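Local coordinates for putative arylalkylamine N-Acetyltransferase 7 (Aedes aegypti, PDB 4FD7), which is a putative GNAT-family N-acetyltransferase of the insect arylalkylamine type, which probably transfers an acetyl group from acetyl-CoA to an amine, at residues A120-Q123 with A124-T128; L57-A61 with K62-K66. One frame throughout, in Å; residues are numbered along the deposited sequence.

Contact 1 of 2, residues A120-Q123 with A124-T128; sequences AIFQ and AIYDT
F122 lays its ring along the next turn of its own helix, with CE2 4.0 Å from CB of Y126 and CD1 4.2 Å from CB of I125. The torsion behind this sets CG opposite the backbone N (chi1 -166°), which swings the ring forward along the helix; the side chains of F122 and I125 then cross at nearly a right angle. On a different side of the helix, Q123 and D127 form a polar pair one turn apart. The Q123 chain bends at chi2 (79°), and NE2 donates to OD1 of D127 over 3.2 Å. The acceptor lies almost in the amide plane, whereas the donor meets the syn side of the carboxylate well above its plane.

This is the i to i+4 spacing of an alpha helix, here the opening turns of helix 120-136 in a GNAT-family chain, and the main chain repeats it: the N of D127 bonds to the O of Q123 at 2.9 Å. Both polar ends also reach beyond the helix. The Q123 amide bonds through OE1 to the N of F117 and through NE2 to the O of A115, while OD2 of D127 forms a salt bridge with R219, which probably favours the charged carboxylate.

One residue on, OG1 of T128 donates to the O of A124 at 2.6 Å; that oxygen also accepts from the N of T128, the two donors approaching from opposite faces of the carbonyl plane. D73, V74 and L77 of helix 68-81 pack against the F122 side chain, and F117 meets its ring edge-to-face.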
loop_
_atom_site.group_PDB
_atom_site.type_symbol
_atom_site.label_atom_id
_atom_site.label_comp_id
_atom_site.label_asym_id
_atom_site.label_seq_id
_atom_site.Cartn_x
_atom_site.Cartn_y
_atom_site.Cartn_z
ATOM N N ALA A 120 -19.113 -9.533 0.784
ATOM C CA ALA A 120 -19.063 -9.497 -0.672
ATOM C C ALA A 120 -18.163 -8.364 -1.121
ATOM O O ALA A 120 -17.388 -8.524 -2.064
ATOM C CB ALA A 120 -20.458 -9.308 -1.264
ATOM N N ILE A 121 -18.278 -7.235 -0.417
ATOM C CA ILE A 121 -17.549 -6.013 -0.724
ATOM C C ILE A 121 -16.022 -6.222 -0.723
ATOM O O ILE A 121 -15.347 -5.962 -1.733
ATOM C CB ILE A 121 -17.914 -4.902 0.275
ATOM C CG1 ILE A 121 -19.310 -4.332 -0.034
ATOM C CG2 ILE A 121 -16.862 -3.780 0.272
ATOM C CD1 ILE A 121 -19.825 -3.398 1.065
ATOM N N PHE A 122 -15.467 -6.683 0.396
ATOM C CA PHE A 122 -14.011 -6.855 0.386
ATOM C C PHE A 122 -13.574 -8.045 -0.453
ATOM O O PHE A 122 -12.488 -8.035 -1.021
ATOM C CB PHE A 122 -13.364 -6.862 1.772
ATOM C CG PHE A 122 -11.868 -6.701 1.714
ATOM C CD1 PHE A 122 -11.313 -5.462 1.436
ATOM C CD2 PHE A 122 -11.017 -7.794 1.876
ATOM C CE1 PHE A 122 -9.923 -5.289 1.330
ATOM C CE2 PHE A 122 -9.635 -7.638 1.783
ATOM C CZ PHE A 122 -9.080 -6.375 1.503
ATOM N N GLN A 123 -14.418 -9.061 -0.570
ATOM C CA GLN A 123 -14.035 -10.185 -1.407
ATOM C C GLN A 123 -13.858 -9.697 -2.836
ATOM O O GLN A 123 -12.916 -10.103 -3.527
ATOM C CB GLN A 123 -15.056 -11.313 -1.355
ATOM C CG GLN A 123 -14.572 -12.552 -2.089
ATOM C CD GLN A 123 -13.578 -13.354 -1.268
ATOM O OE1 GLN A 123 -13.879 -13.759 -0.147
ATOM N NE2 GLN A 123 -12.388 -13.587 -1.822
ATOM N N ALA A 124 -14.756 -8.808 -3.264
ATOM C CA ALA A 124 -14.652 -8.211 -4.588
ATOM C C ALA A 124 -13.407 -7.350 -4.716
ATOM O O ALA A 124 -12.711 -7.403 -5.734
ATOM C CB ALA A 124 -15.896 -7.394 -4.908
ATOM N N ILE A 125 -13.107 -6.545 -3.705
ATOM C CA ILE A 125 -11.905 -5.711 -3.815
ATOM C C ILE A 125 -10.636 -6.568 -3.918
ATOM O O ILE A 125 -9.803 -6.412 -4.830
ATOM C CB ILE A 125 -11.801 -4.735 -2.647
ATOM C CG1 ILE A 125 -12.942 -3.721 -2.733
ATOM C CG2 ILE A 125 -10.419 -4.043 -2.632
ATOM C CD1 ILE A 125 -13.143 -2.903 -1.475
ATOM N N TYR A 126 -10.510 -7.487 -2.974
ATOM C CA TYR A 126 -9.424 -8.453 -2.955
ATOM C C TYR A 126 -9.253 -9.196 -4.286
ATOM O O TYR A 126 -8.151 -9.259 -4.837
ATOM C CB TYR A 126 -9.682 -9.457 -1.833
ATOM C CG TYR A 126 -8.591 -10.473 -1.670
ATOM C CD1 TYR A 126 -8.712 -11.741 -2.221
ATOM C CD2 TYR A 126 -7.440 -10.173 -0.960
ATOM C CE1 TYR A 126 -7.715 -12.683 -2.080
ATOM C CE2 TYR A 126 -6.420 -11.116 -0.818
ATOM C CZ TYR A 126 -6.571 -12.370 -1.383
ATOM O OH TYR A 126 -5.582 -13.330 -1.248
ATOM N N ASP A 127 -10.337 -9.787 -4.779
ATOM C CA ASP A 127 -10.299 -10.530 -6.033
ATOM C C ASP A 127 -10.000 -9.621 -7.230
ATOM O O ASP A 127 -9.412 -10.058 -8.210
ATOM C CB ASP A 127 -11.626 -11.251 -6.270
ATOM C CG ASP A 127 -11.880 -12.344 -5.262
ATOM O OD1 ASP A 127 -10.930 -12.698 -4.528
ATOM O OD2 ASP A 127 -13.029 -12.855 -5.217
ATOM N N THR A 128 -10.411 -8.361 -7.159
ATOM C CA THR A 128 -10.084 -7.421 -8.240
ATOM C C THR A 128 -8.580 -7.172 -8.311
ATOM O O THR A 128 -7.952 -7.287 -9.379
ATOM C CB THR A 128 -10.773 -6.069 -8.030
ATOM O OG1 THR A 128 -12.188 -6.261 -8.063
ATOM C CG2 THR A 128 -10.371 -5.091 -9.129
#

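Contact 2 of 2, residues L57-A61 with K62-K66; sequences LMNQA and KGLAK
The side chains of N59 and L64 run alongside each other in a common direction, although the chain turns out of its helix between them. CB of N59 lies 3.9 Å from CB of L64. Further out, OD1 of N59 rests 3.8 Å from the methyl CD2 of L64, a packing contact of an amide oxygen with a branch of the leucine, while ND2 of N59 bonds weakly to the O of F52. L64 has CG opposite its own N (chi1 -175°), which places it beside the carbonyl carbon. I125 of helix 120-136 touches both side chains, and A70 and M71 of helix 68-81 also pack on L64.

K62 takes another course. Its CG, beside the backbone N, passes 3.4 Å from the O of M58; the bends at chi2 and chi3 come further out, on the way to the amine, which bonds to the O of N221 and makes a cation-pi contact with Y222.

The backbone beneath is a Schellman motif ending helix 57-62. G63 adopts positive phi (71°), and the N of L64 reaches back to the O of N59 at 3.0 Å. Inside that loop the N of G63 makes a weak bond of 3.2 Å to the O of Q60. The N of K62 still keeps a helical bond to the O of M58, 3.0 Å long.

A water accepts from the N of A65 at 2.8 Å. The O of N59 takes the N of L64, a weak bond from the N of K62 and a weak one from this water, so the motif supplies that carbonyl with main-chain and water donors where helical bonding runs out.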
loop_
_atom_site.group_PDB
_atom_site.type_symbol
_atom_site.label_atom_id
_atom_site.label_comp_id
_atom_site.label_asym_id
_atom_site.label_seq_id
_atom_site.Cartn_x
_atom_site.Cartn_y
_atom_site.Cartn_z
ATOM N N LEU A 57 -10.097 5.270 -3.650
ATOM C CA LEU A 57 -11.166 5.158 -4.656
ATOM C C LEU A 57 -12.042 3.902 -4.620
ATOM O O LEU A 57 -13.272 4.025 -4.620
ATOM C CB LEU A 57 -10.634 5.373 -6.084
ATOM C CG LEU A 57 -10.146 6.772 -6.446
ATOM C CD1 LEU A 57 -10.081 6.877 -7.955
ATOM C CD2 LEU A 57 -11.048 7.843 -5.860
ATOM N N MET A 58 -11.432 2.714 -4.621
ATOM C CA MET A 58 -12.209 1.467 -4.606
ATOM C C MET A 58 -13.070 1.337 -3.338
ATOM O O MET A 58 -14.245 0.933 -3.386
ATOM C CB MET A 58 -11.293 0.239 -4.712
ATOM C CG MET A 58 -10.459 0.163 -5.986
ATOM S SD MET A 58 -9.323 -1.249 -5.974
ATOM C CE MET A 58 -10.424 -2.618 -6.365
ATOM N N ASN A 59 -12.474 1.668 -2.195
ATOM C CA ASN A 59 -13.190 1.584 -0.929
ATOM C C ASN A 59 -14.396 2.509 -0.932
ATOM O O ASN A 59 -15.505 2.107 -0.573
ATOM C CB ASN A 59 -12.266 1.935 0.246
ATOM C CG ASN A 59 -11.115 0.973 0.387
ATOM O OD1 ASN A 59 -11.134 -0.132 -0.159
ATOM N ND2 ASN A 59 -10.092 1.386 1.132
ATOM N N GLN A 60 -14.170 3.743 -1.350
ATOM C CA GLN A 60 -15.234 4.739 -1.409
ATOM C C GLN A 60 -16.344 4.310 -2.363
ATOM O O GLN A 60 -17.527 4.496 -2.074
ATOM C CB GLN A 60 -14.647 6.089 -1.842
ATOM C CG GLN A 60 -15.101 7.298 -1.018
ATOM C CD GLN A 60 -14.220 8.518 -1.263
ATOM O OE1 GLN A 60 -13.797 8.779 -2.393
ATOM N NE2 GLN A 60 -13.903 9.245 -0.198
ATOM N N ALA A 61 -15.969 3.742 -3.505
ATOM C CA ALA A 61 -16.971 3.318 -4.486
ATOM C C ALA A 61 -17.791 2.148 -3.947
ATOM O O ALA A 61 -18.955 1.979 -4.313
ATOM C CB ALA A 61 -16.324 2.951 -5.815
ATOM N N LYS A 62 -17.193 1.336 -3.082
ATOM C CA LYS A 62 -17.929 0.216 -2.492
ATOM C C LYS A 62 -18.606 0.561 -1.166
ATOM O O LYS A 62 -19.349 -0.268 -0.617
ATOM C CB LYS A 62 -17.013 -1.004 -2.289
ATOM C CG LYS A 62 -16.504 -1.635 -3.574
ATOM C CD LYS A 62 -17.654 -1.908 -4.519
ATOM C CE LYS A 62 -17.749 -3.367 -4.857
ATOM N NZ LYS A 62 -18.934 -3.562 -5.738
ATOM N N GLY A 63 -18.361 1.763 -0.646
ATOM C CA GLY A 63 -18.949 2.145 0.633
ATOM C C GLY A 63 -18.325 1.411 1.804
ATOM O O GLY A 63 -18.940 1.265 2.847
ATOM N N LEU A 64 -17.114 0.921 1.618
ATOM C CA LEU A 64 -16.427 0.153 2.628
ATOM C C LEU A 64 -16.389 0.737 4.055
ATOM O O LEU A 64 -16.537 0.010 4.991
ATOM C CB LEU A 64 -14.999 -0.157 2.152
ATOM C CG LEU A 64 -14.130 -1.060 3.018
ATOM C CD1 LEU A 64 -14.976 -1.740 4.034
ATOM C CD2 LEU A 64 -13.436 -2.086 2.172
ATOM N N ALA A 65 -16.174 2.029 4.202
ATOM C CA ALA A 65 -15.954 2.583 5.537
ATOM C C ALA A 65 -17.201 2.601 6.443
ATOM O O ALA A 65 -17.085 2.782 7.651
ATOM C CB ALA A 65 -15.334 3.984 5.447
ATOM N N LYS A 66 -18.377 2.443 5.854
ATOM C CA LYS A 66 -19.621 2.411 6.626
ATOM C C LYS A 66 -20.053 0.983 6.863
ATOM O O LYS A 66 -20.957 0.721 7.668
ATOM C CB LYS A 66 -20.749 3.151 5.886
ATOM C CG LYS A 66 -20.590 4.671 5.845
ATOM C CD LYS A 66 -20.156 5.249 7.191
ATOM C CE LYS A 66 -20.095 6.781 7.093
ATOM N NZ LYS A 66 -19.587 7.453 8.320
HETATM O O HOH W 1 -15.560 3.887 2.158
#

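From the N terminus, contact 2 comes first: residues 57-66 carry helix 57-62 through its C-terminal turn into the loop before helix 68-81. The chain then runs through helix 68-81 and strands 88-92 and 98-108 before contact 1 opens helix 120-136. The two are in series, neither enclosing the other, and each is local, within one or two turns. In space the centres of contact 1 and contact 2 are about 11 Å apart, and the two touch directly. CD1 of I125 packs 3.7 Å from CD2 of L64, and CG2 of T128 lies 3.7 Å from CE of M58. Helix 57-62 and its exit loop are thus joined to the start of helix 120-136, with helix 68-81 packing against both.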